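Local coordinates for peptidoglycan recognition protein-LC isoform LCx (Drosophila melanogaster, PDB 2F2L) that binds a monomeric meso-diaminopimelic acid-type peptidoglycan fragment (muropeptide) through its extracellular domain, and probably serves in this way as a receptor component that senses bacteria, at residues A7-R12 / D62-N67; I97-I102 / L120-G125. All coordinates share one frame; numbering follows the deposited sequence.

Contact 1: A7-R12 / D62-N67; sequences AEWGGR and DHIGYN. With MLD (glcnac(beta1-4)-murnac(1,6-anhydro)-L-ala-gamma-D-glu-meso-a2pm-D-ala), chain G.
Trp9 meets Ile64, and Arg12 meets His63, where two irregular loops of an amidase-type alpha/beta fold come together. Residues 7-12 follow strand 3-4, consistent with the N-terminal segment peculiar to peptidoglycan recognition proteins, and 62-67 lead from helix 41-58 into strand 68-70. Only 122 Å² is buried between them, yet three of the four touching residues are buried in the whole structure.

Trp9 comes first. Its chi1 of 52° sets CG between the backbone N and the carbonyl carbon and swings the indole toward Ile64, whose CD1 lies 4.3 Å from Trp9 CH2, an apolar touch at the far end of the six-membered ring. The indole rests also on Val48 of helix 41-58, while NE1 is spent on the carbonyl of Glu78. Gly10 follows in a left-handed backbone conformation (phi 81°). Gly11 passes above the rim of the indole, its CA 3.3 Å from Trp9 CZ3.

At Arg12 it is the main chain that reaches across: its O approaches CE1 of His63 at 3.4 Å, obliquely to the imidazole, without a hydrogen bond. The guanidinium turns elsewhere, forming a salt bridge with Asp57.

The second loop also reaches the ligand pocket, from both halves of the segment. Asp62 N donates to a carboxylate oxygen, OBV, of the diaminopimelic acid at 2.8 Å, nearly straight at 169°. Four residues on, Tyr66 OH donates to the lactyl carbonyl oxygen OAM of MLD at 2.6 Å, with OAM at the ring's edge and in its plane.

Contact 2: I97-I102 / L120-G125; sequences IGISFI and LLLQEG
Ile99, on strand 97-101, sends one methyl group into the face of helix 112-127, where Leu121 and Leu122 receive it. This is helix-on-sheet packing in the alpha/beta amidase-type fold. Strand 97-101 lies between 68-70 and 25-32 and runs parallel to both; the helix belongs to the connection that leads from it to the parallel strand 135-139, a crossover passing strand 25-32. The nearest backbone pair is Ile99 and Leu121, with CA atoms 9.4 Å apart, so side chains alone span the gap.

The conformation of Ile99 explains its reach. CG1 stands anti to the carbonyl carbon (chi1 -59°), and a nearly extended chi2 of 165° carries CD1 straight out from the strand. About 60 Å² of this residue is covered by the helix segment, just over half of the 116 Å² total.

Both leucines meet that one methyl with CD2, but their torsions place it differently. In Leu121, CG is anti to the backbone N and CD2 is the branch that prolongs the chain, so it meets Ile99 CD1 end to end at 3.9 Å. Leu122 points less directly at the strand and holds CG beside its backbone N; here CD1 prolongs the chain, and the lateral branch CD2 touches Ile99 CD1 at 3.8 Å, the two side chains slanting past each other.

Apolar neighbours extend the patch: Val28 touches both Ile99 and Leu122, while Phe68 and Trp82 lie against Leu121. Helical hydrogen bonds such as Gly125 N to Leu121 O run within the segment. At Ile99 CD1 the directions to the two leucine CD2 atoms open an angle of about 101°, and Leu121 CD2 and Leu122 CD2 lie 6.0 Å apart.

In the fold
Both contacts involve buried residues, but they differ in place: the centre of contact 2 is 6 Å from that of the chain, against 12 Å for contact 1. Contact 2 joins a regular strand to a helix by methyl groups alone. Contact 1 joins two loops, mixing an apolar touch with a backbone carbonyl near an imidazole, and one of its loops supplies ligand donors; Ile99 of contact 2 is about 10 Å from the same ligand. Their centres are about 15 Å apart, and the elements meet directly at the end of segment 62-67, where Tyr66 and Asn67 reach strand 97-101: Asn67 N probably hydrogen-bonds Gly98 O at 2.9 Å, and Tyr66 packs on Ser100.

Contact 1: A7-R12 / D62-N67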
loop_
_atom_site.group_PDB
_atom_site.type_symbol
_atom_site.label_atom_id
_atom_site.label_comp_id
_atom_site.label_asym_id
_atom_site.label_seq_id
_atom_site.Cartn_x
_atom_site.Cartn_y
_atom_site.Cartn_z
ATOM N N ALA B 7 -16.062 13.294 10.348
ATOM C CA ALA B 7 -15.528 14.354 11.188
ATOM C C ALA B 7 -14.978 13.821 12.509
ATOM O O ALA B 7 -14.007 14.360 13.046
ATOM C CB ALA B 7 -16.601 15.407 11.449
ATOM N N GLU B 8 -15.603 12.769 13.034
ATOM C CA GLU B 8 -15.196 12.205 14.315
ATOM C C GLU B 8 -13.868 11.450 14.240
ATOM O O GLU B 8 -13.160 11.382 15.245
ATOM C CB GLU B 8 -16.313 11.344 14.912
ATOM C CG GLU B 8 -17.463 12.196 15.453
ATOM C CD GLU B 8 -18.761 11.430 15.671
ATOM O OE1 GLU B 8 -19.729 12.049 16.168
ATOM O OE2 GLU B 8 -18.835 10.227 15.348
ATOM N N TRP B 9 -13.526 10.889 13.074
ATOM C CA TRP B 9 -12.181 10.326 12.897
ATOM C C TRP B 9 -11.193 11.303 12.235
ATOM O O TRP B 9 -10.065 10.943 11.897
ATOM C CB TRP B 9 -12.190 8.947 12.203
ATOM C CG TRP B 9 -12.911 8.779 10.912
ATOM C CD1 TRP B 9 -14.147 8.232 10.739
ATOM C CD2 TRP B 9 -12.399 9.033 9.592
ATOM N NE1 TRP B 9 -14.456 8.163 9.406
ATOM C CE2 TRP B 9 -13.404 8.662 8.681
ATOM C CE3 TRP B 9 -11.204 9.570 9.096
ATOM C CZ2 TRP B 9 -13.245 8.801 7.302
ATOM C CZ3 TRP B 9 -11.047 9.706 7.730
ATOM C CH2 TRP B 9 -12.060 9.334 6.849
ATOM N N GLY B 10 -11.599 12.554 12.102
ATOM C CA GLY B 10 -10.695 13.589 11.613
ATOM C C GLY B 10 -10.517 13.640 10.108
ATOM O O GLY B 10 -9.546 14.211 9.628
ATOM N N GLY B 11 -11.468 13.083 9.360
ATOM C CA GLY B 11 -11.371 13.030 7.901
ATOM C C GLY B 11 -11.913 14.267 7.199
ATOM O O GLY B 11 -12.580 15.106 7.807
ATOM N N ARG B 12 -11.631 14.357 5.906
ATOM C CA ARG B 12 -12.100 15.461 5.064
ATOM C C ARG B 12 -13.468 15.194 4.483
ATOM O O ARG B 12 -13.834 14.044 4.287
ATOM C CB ARG B 12 -11.186 15.611 3.863
ATOM C CG ARG B 12 -9.797 15.995 4.180
ATOM C CD ARG B 12 -9.054 16.191 2.872
ATOM N NE ARG B 12 -8.152 15.093 2.625
ATOM C CZ ARG B 12 -7.536 14.853 1.475
ATOM N NH1 ARG B 12 -7.757 15.602 0.397
ATOM N NH2 ARG B 12 -6.716 13.820 1.409
ATOM N N ASP B 62 -13.215 11.537 -5.284
ATOM C CA ASP B 62 -13.905 12.653 -4.617
ATOM C C ASP B 62 -14.107 12.481 -3.093
ATOM O O ASP B 62 -14.515 13.411 -2.391
ATOM C CB ASP B 62 -15.243 12.880 -5.309
ATOM C CG ASP B 62 -15.084 13.463 -6.714
ATOM O OD1 ASP B 62 -14.135 14.254 -6.937
ATOM O OD2 ASP B 62 -15.935 13.152 -7.579
ATOM N N HIS B 63 -13.793 11.296 -2.589
ATOM C CA HIS B 63 -13.935 10.975 -1.179
ATOM C C HIS B 63 -13.248 9.630 -0.956
ATOM O O HIS B 63 -12.859 8.939 -1.913
ATOM C CB HIS B 63 -15.436 10.870 -0.805
ATOM C CG HIS B 63 -15.745 11.157 0.634
ATOM N ND1 HIS B 63 -14.783 11.175 1.619
ATOM C CD2 HIS B 63 -16.923 11.400 1.259
ATOM C CE1 HIS B 63 -15.350 11.440 2.783
ATOM N NE2 HIS B 63 -16.646 11.587 2.590
ATOM N N ILE B 64 -13.107 9.240 0.299
ATOM C CA ILE B 64 -12.724 7.866 0.604
ATOM C C ILE B 64 -13.735 6.949 -0.110
ATOM O O ILE B 64 -14.937 7.247 -0.181
ATOM C CB ILE B 64 -12.695 7.629 2.113
ATOM C CG1 ILE B 64 -11.959 6.344 2.456
ATOM C CG2 ILE B 64 -14.114 7.606 2.703
ATOM C CD1 ILE B 64 -11.595 6.256 3.907
ATOM N N GLY B 65 -13.227 5.863 -0.671
ATOM C CA GLY B 65 -13.980 5.037 -1.604
ATOM C C GLY B 65 -15.014 4.144 -0.958
ATOM O O GLY B 65 -16.000 3.810 -1.576
ATOM N N TYR B 66 -14.797 3.764 0.292
ATOM C CA TYR B 66 -15.702 2.832 0.957
ATOM C C TYR B 66 -16.945 3.527 1.518
ATOM O O TYR B 66 -16.940 4.715 1.812
ATOM C CB TYR B 66 -14.969 2.080 2.063
ATOM C CG TYR B 66 -13.691 1.386 1.602
ATOM C CD1 TYR B 66 -13.730 0.401 0.615
ATOM C CD2 TYR B 66 -12.447 1.747 2.125
ATOM C CE1 TYR B 66 -12.562 -0.242 0.177
ATOM C CE2 TYR B 66 -11.264 1.108 1.708
ATOM C CZ TYR B 66 -11.332 0.122 0.731
ATOM O OH TYR B 66 -10.193 -0.515 0.320
ATOM N N ASN B 67 -18.033 2.783 1.655
ATOM C CA ASN B 67 -19.156 3.298 2.392
ATOM C C ASN B 67 -18.855 3.257 3.886
ATOM O O ASN B 67 -19.140 4.222 4.604
ATOM C CB ASN B 67 -20.414 2.529 2.011
ATOM C CG ASN B 67 -20.775 2.757 0.584
ATOM O OD1 ASN B 67 -21.284 3.872 0.274
ATOM N ND2 ASN B 67 -20.488 1.859 -0.229
HETATM C CAA MLD G . -3.729 -7.995 -0.896
HETATM C CAB MLD G . -4.681 -7.408 -1.928
HETATM O OAC MLD G . -5.884 -7.356 -1.709
HETATM N N2 MLD G . -4.096 -6.971 -3.039
HETATM C C2 MLD G . -4.814 -6.405 -4.176
HETATM C C3 MLD G . -4.350 -7.168 -5.420
HETATM O O3 MLD G . -4.621 -8.580 -5.332
HETATM C C4 MLD G . -4.923 -6.543 -6.688
HETATM O O4 MLD G . -4.296 -7.181 -7.785
HETATM C C5 MLD G . -4.587 -5.048 -6.718
HETATM C C6 MLD G . -5.204 -4.245 -7.877
HETATM O O6 MLD G . -4.596 -2.920 -7.885
HETATM O O5 MLD G . -5.142 -4.461 -5.544
HETATM C C1 MLD G . -4.501 -4.928 -4.334
HETATM O O1 MLD G . -5.052 -4.235 -3.245
HETATM C CA4 MLD G . -4.609 -2.858 -3.202
HETATM C CA5 MLD G . -3.169 -2.623 -2.746
HETATM O OA5 MLD G . -3.049 -1.802 -1.535
HETATM C CA6 MLD G . -2.693 -1.673 -3.790
HETATM O OA6 MLD G . -3.173 -0.417 -3.355
HETATM C CA1 MLD G . -3.654 -0.579 -1.988
HETATM C CA2 MLD G . -5.182 -0.736 -2.038
HETATM N NAD MLD G . -5.772 -0.257 -0.769
HETATM C CAE MLD G . -6.704 0.678 -0.720
HETATM C CAF MLD G . -7.161 1.033 0.681
HETATM O OAG MLD G . -7.195 1.223 -1.710
HETATM C CA3 MLD G . -5.582 -2.196 -2.239
HETATM O OAH MLD G . -6.937 -2.325 -2.797
HETATM C CAI MLD G . -7.959 -2.632 -1.818
HETATM C CAJ MLD G . -8.164 -4.119 -1.639
HETATM C CAL MLD G . -9.295 -2.010 -2.274
HETATM O OAM MLD G . -10.284 -2.238 -1.587
HETATM N N MLD G . -9.317 -1.248 -3.367
HETATM C CA MLD G . -10.519 -0.574 -3.874
HETATM C CB MLD G . -10.552 0.795 -3.185
HETATM C C MLD G . -10.322 -0.368 -5.387
HETATM O O MLD G . -9.295 0.170 -5.809
HETATM N NAN MLD G . -11.309 -0.838 -6.145
HETATM C CAO MLD G . -11.360 -0.767 -7.614
HETATM C CAP MLD G . -11.741 -2.151 -8.233
HETATM O OBA MLD G . -12.189 -2.116 -9.382
HETATM O OAQ MLD G . -11.621 -3.204 -7.561
HETATM C CBB MLD G . -12.496 0.165 -8.023
HETATM C CBC MLD G . -12.274 1.631 -7.694
HETATM C CBD MLD G . -13.458 2.446 -8.245
HETATM O OBE MLD G . -14.566 1.937 -8.419
HETATM N NBF MLD G . -13.193 3.707 -8.515
HETATM C CBG MLD G . -14.212 4.621 -9.045
HETATM C CBH MLD G . -14.587 4.208 -10.483
HETATM O OBI MLD G . -13.721 3.902 -11.301
HETATM N NBJ MLD G . -15.894 4.172 -10.737
HETATM C CBK MLD G . -16.469 3.824 -12.055
HETATM C CBL MLD G . -17.369 4.981 -12.504
HETATM C CBM MLD G . -17.318 2.535 -12.049
HETATM O OBO MLD G . -17.849 2.174 -10.966
HETATM O OBN MLD G . -17.431 1.946 -13.153
HETATM C CBP MLD G . -13.663 6.056 -8.978
HETATM C CBQ MLD G . -14.775 7.108 -9.139
HETATM C CBR MLD G . -14.234 8.522 -8.915
HETATM C CBS MLD G . -15.319 9.526 -8.520
HETATM C CBT MLD G . -15.759 9.256 -7.074
HETATM O OBV MLD G . -14.963 9.585 -6.180
HETATM O OBU MLD G . -16.880 8.737 -6.896
HETATM N NBW MLD G . -16.466 9.400 -9.427
#

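Contact 2: I97-I102 / L120-G125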
loop_
_atom_site.group_PDB
_atom_site.type_symbol
_atom_site.label_atom_id
_atom_site.label_comp_id
_atom_site.label_asym_id
_atom_site.label_seq_id
_atom_site.Cartn_x
_atom_site.Cartn_y
_atom_site.Cartn_z
ATOM N N ILE B 97 -23.222 -1.591 -1.231
ATOM C CA ILE B 97 -22.541 -1.020 -0.070
ATOM C C ILE B 97 -21.182 -1.728 0.047
ATOM O O ILE B 97 -21.119 -2.961 0.118
ATOM C CB ILE B 97 -23.374 -1.232 1.217
ATOM C CG1 ILE B 97 -24.606 -0.325 1.210
ATOM C CG2 ILE B 97 -22.560 -0.985 2.460
ATOM C CD1 ILE B 97 -24.297 1.170 1.246
ATOM N N GLY B 98 -20.108 -0.940 0.012
ATOM C CA GLY B 98 -18.749 -1.448 0.167
ATOM C C GLY B 98 -18.229 -1.234 1.581
ATOM O O GLY B 98 -18.119 -0.111 2.054
ATOM N N ILE B 99 -17.920 -2.329 2.252
ATOM C CA ILE B 99 -17.383 -2.322 3.606
ATOM C C ILE B 99 -15.967 -2.932 3.557
ATOM O O ILE B 99 -15.765 -4.028 3.023
ATOM C CB ILE B 99 -18.276 -3.157 4.548
ATOM C CG1 ILE B 99 -19.702 -2.589 4.571
ATOM C CG2 ILE B 99 -17.684 -3.221 5.932
ATOM C CD1 ILE B 99 -20.715 -3.521 5.154
ATOM N N SER B 100 -14.987 -2.194 4.064
ATOM C CA SER B 100 -13.606 -2.670 4.069
ATOM C C SER B 100 -13.157 -2.999 5.475
ATOM O O SER B 100 -13.319 -2.176 6.383
ATOM C CB SER B 100 -12.673 -1.618 3.472
ATOM O OG SER B 100 -11.407 -2.202 3.165
ATOM N N PHE B 101 -12.586 -4.187 5.666
ATOM C CA PHE B 101 -11.938 -4.515 6.945
ATOM C C PHE B 101 -10.555 -3.879 6.936
ATOM O O PHE B 101 -9.795 -4.071 5.972
ATOM C CB PHE B 101 -11.803 -6.025 7.134
ATOM C CG PHE B 101 -13.071 -6.697 7.597
ATOM C CD1 PHE B 101 -14.250 -6.592 6.852
ATOM C CD2 PHE B 101 -13.082 -7.462 8.755
ATOM C CE1 PHE B 101 -15.434 -7.213 7.276
ATOM C CE2 PHE B 101 -14.265 -8.098 9.179
ATOM C CZ PHE B 101 -15.441 -7.972 8.418
ATOM N N ILE B 102 -10.245 -3.106 7.980
ATOM C CA ILE B 102 -8.962 -2.432 8.069
ATOM C C ILE B 102 -7.923 -3.495 8.405
ATOM O O ILE B 102 -8.007 -4.164 9.463
ATOM C CB ILE B 102 -8.956 -1.314 9.126
ATOM C CG1 ILE B 102 -10.021 -0.255 8.817
ATOM C CG2 ILE B 102 -7.586 -0.641 9.179
ATOM C CD1 ILE B 102 -10.148 0.826 9.911
ATOM N N LEU B 120 -22.992 -6.445 13.135
ATOM C CA LEU B 120 -23.905 -5.436 13.687
ATOM C C LEU B 120 -24.217 -4.341 12.670
ATOM O O LEU B 120 -25.335 -3.856 12.595
ATOM C CB LEU B 120 -23.328 -4.808 14.963
ATOM C CG LEU B 120 -23.269 -5.666 16.235
ATOM C CD1 LEU B 120 -22.554 -4.910 17.330
ATOM C CD2 LEU B 120 -24.662 -6.108 16.722
ATOM N N LEU B 121 -23.205 -3.938 11.911
ATOM C CA LEU B 121 -23.382 -2.939 10.867
ATOM C C LEU B 121 -24.413 -3.406 9.837
ATOM O O LEU B 121 -25.342 -2.663 9.504
ATOM C CB LEU B 121 -22.035 -2.644 10.200
ATOM C CG LEU B 121 -22.036 -1.681 9.022
ATOM C CD1 LEU B 121 -22.636 -0.359 9.394
ATOM C CD2 LEU B 121 -20.617 -1.535 8.544
ATOM N N LEU B 122 -24.261 -4.643 9.362
ATOM C CA LEU B 122 -25.191 -5.213 8.385
ATOM C C LEU B 122 -26.612 -5.317 8.956
ATOM O O LEU B 122 -27.584 -4.984 8.284
ATOM C CB LEU B 122 -24.695 -6.579 7.899
ATOM C CG LEU B 122 -23.377 -6.495 7.091
ATOM C CD1 LEU B 122 -22.764 -7.839 6.922
ATOM C CD2 LEU B 122 -23.599 -5.856 5.740
ATOM N N GLN B 123 -26.729 -5.758 10.199
ATOM C CA GLN B 123 -28.055 -5.830 10.824
ATOM C C GLN B 123 -28.686 -4.445 10.982
ATOM O O GLN B 123 -29.891 -4.292 10.848
ATOM C CB GLN B 123 -27.994 -6.607 12.141
ATOM C CG GLN B 123 -27.849 -8.098 11.866
ATOM C CD GLN B 123 -27.537 -8.923 13.070
ATOM O OE1 GLN B 123 -27.795 -8.530 14.215
ATOM N NE2 GLN B 123 -26.977 -10.109 12.822
ATOM N N GLU B 124 -27.858 -3.431 11.207
ATOM C CA GLU B 124 -28.353 -2.079 11.340
ATOM C C GLU B 124 -28.867 -1.582 9.991
ATOM O O GLU B 124 -29.933 -0.977 9.919
ATOM C CB GLU B 124 -27.266 -1.169 11.911
ATOM C CG GLU B 124 -27.681 0.293 12.131
ATOM C CD GLU B 124 -28.395 0.536 13.460
ATOM O OE1 GLU B 124 -28.721 -0.432 14.192
ATOM O OE2 GLU B 124 -28.642 1.717 13.768
ATOM N N GLY B 125 -28.118 -1.845 8.928
ATOM C CA GLY B 125 -28.557 -1.516 7.566
ATOM C C GLY B 125 -29.907 -2.104 7.150
ATOM O O GLY B 125 -30.725 -1.417 6.524
#